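Hypothetical protein (Staphylococcus aureus subsp. aureus, PDB 1QYI) is of unknown function but carries a HAD-hydrolase-like domain, consistent with a hydrolase of the haloacid dehalogenase superfamily. Local coordinates at residues A[172-175]-A[176-180]; A[75-78]-A[79-82]. One frame throughout, in Å; residues are numbered along the deposited sequence.

Interaction 1: A[172-175]-A[176-180]; sequences ALWT and LAQEV
Trp174 and Gln178 meet in an i to i+4 side-chain contact within the first turns of helix 172-195, a long helix of the mainly helical part of the chain. CB of Gln178 lies 4.2 Å from the centroid of the six-membered ring of Trp174 and 16° off the ring normal, which defines a CH-pi contact over the face. CG of Gln178 follows, 3.9 Å from CH2 of Trp174, near the rim of the indole. The glutamine chain bends beyond CG, and its amide plane ends up inclined by 38° to the ring instead of stacking flat on it. The indole is tied down elsewhere as well: its NE1 donates to OD1 of Asp79, and Phe82 meets it edge-to-face.

The backbone is regular alpha-helix. Leu176 N donates to Ala172 O at 3.0 Å, and the amides of Ala177 and Gln178 reach the carbonyls of Leu173 and Trp174 in the same i to i+4 pattern. The bond from Ala177 N to Leu173 O is nearly straight, with an N-H...O angle of 176°. In a protein with a HAD-like alpha/beta domain around a parallel sheet, this all-helical region is consistent with a cap domain.

On another side of the helix, Thr175 and Glu179 run side by side, with CG2 of Thr175 3.8 Å from OE2 of Glu179. Their polar ends are engaged elsewhere: OG1 of Thr175 bonds to Gly171 O, while the Glu179 carboxylate forms salt bridges with Lys197 and Arg200. Apolar contact is looser, CD2 of Leu173 standing 4.5 Å from CD2 of Leu176; Leu176 also packs on Leu115.

Interaction 2: A[75-78]-A[79-82]; sequences NSNW and DMLF
Ser76 O accepts the amide of Met80 at 3.0 Å with an N-H...O angle of 165°, and the i to i+4 pattern continues from Asn77 O to Leu81 N and from Trp78 O to Phe82 N, so helix 77-93 is regular from its first turn. Ser76 occupies the N-cap position. Its CB touches OD2 of Asp79 at 3.1 Å; OG lies 3.4 Å from the same oxygen, but the angle is too poor for a hydrogen bond. With OG anti to the backbone N (chi1 178°), the Ser76 hydroxyl stays 3.8 Å from Asp79 N, and OD2 of Asp79 is 4.8 Å from Ser76 N. Both distances are too long for the reciprocal side-chain-to-backbone bonds of a capping box, and the two side chains meet at the helix start without forming one.

Asn77 and Met80, a selenomethionine in the crystal, lie alongside each other and point the same way. The selenomethionine chain bends at chi3 (-45°), and its terminal CE comes within 3.5 Å of ND2 of Asn77 and 3.7 Å of CA of Asn77. Met80 also packs on Leu66 and Leu69 of helix 64-71. Further along, CD2 of Leu81 lies 3.5 Å from Asn77 O, beside the backbone of the preceding turn.

Asp79 turns its carboxylate beyond the helix, where OD2 forms a salt bridge with Lys144. A carboxylate in the first turn sits near the positive end of the helix dipole, and together with the lysine this would probably favour its ionised form although the residue is buried.

In the fold
From the N terminus, the chain reaches interaction 2 (75-82) as it leaves helix 64-71 and starts helix 77-93; interaction 1 (172-180) follows nearly a hundred residues later, at the start of helix 172-195. The two lie in series, neither nesting nor crossing, and since each joins directly consecutive segments, neither closes a loop. Space brings them together: their centres are 11 Å apart, and the two helix starts touch directly. NE2 of Gln178 packs 3.3 Å from CZ2 of Trp78, and CD1 of Leu173 lies 3.5 Å from CE1 of Phe82. Helix 16-31 contacts both, through Ala177 and Val180 on one side and Asn77 and Leu81 on the other.

Interaction 1: A[172-175]-A[176-180]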
ATOM      1  N   ALA A 172     -15.601  13.499  -2.643  1.00 20.46           N
ATOM      2  CA  ALA A 172     -15.363  13.694  -4.063  1.00 18.51           C
ATOM      3  C   ALA A 172     -13.878  13.963  -4.316  1.00 19.75           C
ATOM      4  O   ALA A 172     -13.296  13.420  -5.256  1.00 19.16           O
ATOM      5  CB  ALA A 172     -16.211  14.852  -4.594  1.00 16.76           C
ATOM      6  N   LEU A 173     -13.264  14.799  -3.480  1.00 19.33           N
ATOM      7  CA  LEU A 173     -11.844  15.109  -3.636  1.00 19.36           C
ATOM      8  C   LEU A 173     -11.021  13.856  -3.343  1.00 19.46           C
ATOM      9  O   LEU A 173     -10.031  13.587  -4.022  1.00 19.68           O
ATOM     10  CB  LEU A 173     -11.414  16.219  -2.668  1.00 19.53           C
ATOM     11  CG  LEU A 173     -10.206  17.126  -2.980  1.00 18.44           C
ATOM     12  CD1 LEU A 173      -9.510  17.429  -1.671  1.00 17.75           C
ATOM     13  CD2 LEU A 173      -9.235  16.483  -3.959  1.00 17.91           C
ATOM     14  N   TRP A 174     -11.436  13.096  -2.331  1.00 18.60           N
ATOM     15  CA  TRP A 174     -10.729  11.877  -1.946  1.00 18.67           C
ATOM     16  C   TRP A 174     -10.768  10.856  -3.082  1.00 18.24           C
ATOM     17  O   TRP A 174      -9.804  10.125  -3.315  1.00 15.34           O
ATOM     18  CB  TRP A 174     -11.362  11.256  -0.698  1.00 18.09           C
ATOM     19  CG  TRP A 174     -10.567  10.102  -0.138  1.00 14.80           C
ATOM     20  CD1 TRP A 174      -9.575  10.172   0.794  1.00 14.82           C
ATOM     21  CD2 TRP A 174     -10.662   8.723  -0.525  1.00 13.92           C
ATOM     22  NE1 TRP A 174      -9.047   8.927   1.022  1.00 13.08           N
ATOM     23  CE2 TRP A 174      -9.696   8.025   0.243  1.00 14.59           C
ATOM     24  CE3 TRP A 174     -11.469   8.018  -1.416  1.00 17.53           C
ATOM     25  CZ2 TRP A 174      -9.514   6.624   0.109  1.00 13.28           C
ATOM     26  CZ3 TRP A 174     -11.281   6.639  -1.541  1.00 16.54           C
ATOM     27  CH2 TRP A 174     -10.318   5.959  -0.771  1.00 14.80           C
ATOM     28  N   THR A 175     -11.906  10.812  -3.769  1.00 17.48           N
ATOM     29  CA  THR A 175     -12.113   9.912  -4.894  1.00 16.62           C
ATOM     30  C   THR A 175     -11.217  10.315  -6.058  1.00 16.58           C
ATOM     31  O   THR A 175     -10.653   9.462  -6.735  1.00 17.17           O
ATOM     32  CB  THR A 175     -13.602   9.927  -5.315  1.00 15.38           C
ATOM     33  OG1 THR A 175     -14.397   9.506  -4.202  1.00 16.40           O
ATOM     34  CG2 THR A 175     -13.861   8.990  -6.486  1.00 13.52           C
ATOM     35  N   LEU A 176     -11.074  11.621  -6.270  1.00 16.20           N
ATOM     36  CA  LEU A 176     -10.222  12.135  -7.335  1.00 17.94           C
ATOM     37  C   LEU A 176      -8.780  11.719  -7.108  1.00 20.43           C
ATOM     38  O   LEU A 176      -8.173  11.064  -7.959  1.00 25.25           O
ATOM     39  CB  LEU A 176     -10.278  13.662  -7.399  1.00 15.41           C
ATOM     40  CG  LEU A 176      -9.307  14.305  -8.397  1.00 13.50           C
ATOM     41  CD1 LEU A 176      -9.571  13.774  -9.807  1.00  9.78           C
ATOM     42  CD2 LEU A 176      -9.450  15.823  -8.357  1.00 11.13           C
ATOM     43  N   ALA A 177      -8.239  12.106  -5.957  1.00 19.86           N
ATOM     44  CA  ALA A 177      -6.865  11.802  -5.597  1.00 18.40           C
ATOM     45  C   ALA A 177      -6.604  10.312  -5.647  1.00 17.68           C
ATOM     46  O   ALA A 177      -5.531   9.876  -6.049  1.00 18.22           O
ATOM     47  CB  ALA A 177      -6.576  12.324  -4.206  1.00 19.17           C
ATOM     48  N   GLN A 178      -7.594   9.529  -5.252  1.00 17.39           N
ATOM     49  CA  GLN A 178      -7.412   8.099  -5.243  1.00 17.35           C
ATOM     50  C   GLN A 178      -7.420   7.531  -6.656  1.00 17.11           C
ATOM     51  O   GLN A 178      -6.722   6.556  -6.933  1.00 16.32           O
ATOM     52  CB  GLN A 178      -8.472   7.448  -4.355  1.00 17.03           C
ATOM     53  CG  GLN A 178      -8.241   5.984  -4.107  1.00 22.07           C
ATOM     54  CD  GLN A 178      -9.120   5.118  -4.981  1.00 25.48           C
ATOM     55  OE1 GLN A 178      -9.482   5.505  -6.094  1.00 26.16           O
ATOM     56  NE2 GLN A 178      -9.462   3.932  -4.486  1.00 26.64           N
ATOM     57  N   GLU A 179      -8.171   8.152  -7.566  1.00 16.83           N
ATOM     58  CA  GLU A 179      -8.205   7.662  -8.950  1.00 17.62           C
ATOM     59  C   GLU A 179      -6.891   7.982  -9.646  1.00 17.11           C
ATOM     60  O   GLU A 179      -6.399   7.200 -10.464  1.00 15.01           O
ATOM     61  CB  GLU A 179      -9.374   8.276  -9.741  1.00 15.61           C
ATOM     62  CG  GLU A 179     -10.730   7.927  -9.169  1.00 18.97           C
ATOM     63  CD  GLU A 179     -11.891   8.341 -10.052  1.00 21.53           C
ATOM     64  OE1 GLU A 179     -11.778   9.326 -10.812  1.00 24.85           O
ATOM     65  OE2 GLU A 179     -12.945   7.689  -9.970  1.00 23.39           O
ATOM     66  N   VAL A 180      -6.320   9.131  -9.298  1.00 17.34           N
ATOM     67  CA  VAL A 180      -5.063   9.565  -9.890  1.00 20.04           C
ATOM     68  C   VAL A 180      -3.955   8.616  -9.481  1.00 20.28           C
ATOM     69  O   VAL A 180      -3.068   8.303 -10.273  1.00 22.06           O
ATOM     70  CB  VAL A 180      -4.673  10.985  -9.429  1.00 20.91           C
ATOM     71  CG1 VAL A 180      -3.403  11.420 -10.133  1.00 18.87           C
ATOM     72  CG2 VAL A 180      -5.805  11.961  -9.710  1.00 22.69           C
TER

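Interaction 2: A[75-78]-A[79-82]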
ATOM      1  N   ASN A  75      -1.782   4.444   7.617  1.00 42.28           N
ATOM      2  CA  ASN A  75      -0.938   3.571   6.823  1.00 41.15           C
ATOM      3  C   ASN A  75      -1.473   3.305   5.420  1.00 39.37           C
ATOM      4  O   ASN A  75      -0.854   2.575   4.642  1.00 38.46           O
ATOM      5  CB  ASN A  75      -0.718   2.258   7.566  1.00 42.90           C
ATOM      6  CG  ASN A  75      -0.106   2.471   8.938  1.00 44.00           C
ATOM      7  OD1 ASN A  75      -0.803   2.827   9.889  1.00 43.41           O
ATOM      8  ND2 ASN A  75       1.210   2.284   9.040  1.00 43.87           N
ATOM      9  N   SER A  76      -2.615   3.904   5.093  1.00 37.44           N
ATOM     10  CA  SER A  76      -3.181   3.751   3.758  1.00 34.01           C
ATOM     11  C   SER A  76      -2.578   4.843   2.884  1.00 30.82           C
ATOM     12  O   SER A  76      -2.607   6.007   3.267  1.00 29.36           O
ATOM     13  CB  SER A  76      -4.701   3.908   3.789  1.00 35.37           C
ATOM     14  OG  SER A  76      -5.237   3.812   2.468  1.00 35.03           O
ATOM     15  N   ASN A  77      -2.036   4.479   1.724  1.00 29.63           N
ATOM     16  CA  ASN A  77      -1.426   5.475   0.845  1.00 29.26           C
ATOM     17  C   ASN A  77      -2.454   6.470   0.328  1.00 27.98           C
ATOM     18  O   ASN A  77      -2.152   7.655   0.204  1.00 28.61           O
ATOM     19  CB  ASN A  77      -0.720   4.807  -0.340  1.00 30.17           C
ATOM     20  CG  ASN A  77       0.455   3.953   0.087  1.00 31.91           C
ATOM     21  OD1 ASN A  77       0.284   2.837   0.579  1.00 34.66           O
ATOM     22  ND2 ASN A  77       1.659   4.478  -0.092  1.00 34.24           N
ATOM     23  N   TRP A  78      -3.658   5.989   0.021  1.00 26.64           N
ATOM     24  CA  TRP A  78      -4.718   6.863  -0.467  1.00 25.01           C
ATOM     25  C   TRP A  78      -4.950   7.967   0.566  1.00 25.86           C
ATOM     26  O   TRP A  78      -4.911   9.158   0.240  1.00 26.80           O
ATOM     27  CB  TRP A  78      -6.022   6.080  -0.693  1.00 22.35           C
ATOM     28  CG  TRP A  78      -5.938   5.001  -1.755  1.00 20.79           C
ATOM     29  CD1 TRP A  78      -5.112   4.987  -2.856  1.00 18.58           C
ATOM     30  CD2 TRP A  78      -6.758   3.825  -1.860  1.00 16.87           C
ATOM     31  NE1 TRP A  78      -5.373   3.885  -3.628  1.00 16.63           N
ATOM     32  CE2 TRP A  78      -6.376   3.151  -3.045  1.00 15.47           C
ATOM     33  CE3 TRP A  78      -7.779   3.271  -1.070  1.00 15.94           C
ATOM     34  CZ2 TRP A  78      -6.984   1.951  -3.466  1.00 14.35           C
ATOM     35  CZ3 TRP A  78      -8.386   2.075  -1.486  1.00 16.14           C
ATOM     36  CH2 TRP A  78      -7.983   1.429  -2.676  1.00 11.97           C
ATOM     37  N   ASP A  79      -5.169   7.573   1.819  1.00 24.96           N
ATOM     38  CA  ASP A  79      -5.401   8.554   2.869  1.00 25.79           C
ATOM     39  C   ASP A  79      -4.223   9.518   3.034  1.00 25.19           C
ATOM     40  O   ASP A  79      -4.420  10.733   3.136  1.00 24.07           O
ATOM     41  CB  ASP A  79      -5.691   7.861   4.204  1.00 26.98           C
ATOM     42  CG  ASP A  79      -6.986   7.063   4.183  1.00 29.88           C
ATOM     43  OD1 ASP A  79      -8.039   7.627   3.814  1.00 27.47           O
ATOM     44  OD2 ASP A  79      -6.951   5.864   4.541  1.00 32.67           O
HETATM   45  N   MSE A  80      -3.007   8.979   3.047  1.00 24.62           N
HETATM   46  CA  MSE A  80      -1.815   9.805   3.210  1.00 27.93           C
HETATM   47  C   MSE A  80      -1.662  10.896   2.146  1.00 26.49           C
HETATM   48  O   MSE A  80      -1.491  12.071   2.474  1.00 24.27           O
HETATM   49  CB  MSE A  80      -0.558   8.934   3.219  1.00 31.97           C
HETATM   50  CG  MSE A  80      -0.513   7.921   4.339  1.00 37.86           C
HETATM   51 SE   MSE A  80       1.216   7.088   4.485  1.00 46.69          SE
HETATM   52  CE  MSE A  80       1.534   6.720   2.593  1.00 44.79           C
ATOM     53  N   LEU A  81      -1.712  10.506   0.876  1.00 26.50           N
ATOM     54  CA  LEU A  81      -1.573  11.461  -0.207  1.00 26.92           C
ATOM     55  C   LEU A  81      -2.720  12.469  -0.172  1.00 26.93           C
ATOM     56  O   LEU A  81      -2.545  13.628  -0.539  1.00 27.59           O
ATOM     57  CB  LEU A  81      -1.536  10.732  -1.549  1.00 25.93           C
ATOM     58  CG  LEU A  81      -2.780   9.972  -2.006  1.00 25.76           C
ATOM     59  CD1 LEU A  81      -3.773  10.937  -2.651  1.00 25.40           C
ATOM     60  CD2 LEU A  81      -2.369   8.907  -3.030  1.00 24.25           C
ATOM     61  N   PHE A  82      -3.895  12.035   0.272  1.00 26.39           N
ATOM     62  CA  PHE A  82      -5.036  12.939   0.351  1.00 25.86           C
ATOM     63  C   PHE A  82      -4.802  14.045   1.379  1.00 24.97           C
ATOM     64  O   PHE A  82      -4.984  15.217   1.067  1.00 24.45           O
ATOM     65  CB  PHE A  82      -6.311  12.173   0.722  1.00 26.58           C
ATOM     66  CG  PHE A  82      -7.517  13.059   0.942  1.00 25.96           C
ATOM     67  CD1 PHE A  82      -8.169  13.656  -0.138  1.00 24.70           C
ATOM     68  CD2 PHE A  82      -8.012  13.280   2.229  1.00 25.46           C
ATOM     69  CE1 PHE A  82      -9.295  14.448   0.057  1.00 24.91           C
ATOM     70  CE2 PHE A  82      -9.140  14.074   2.437  1.00 25.90           C
ATOM     71  CZ  PHE A  82      -9.786  14.660   1.345  1.00 24.93           C
TER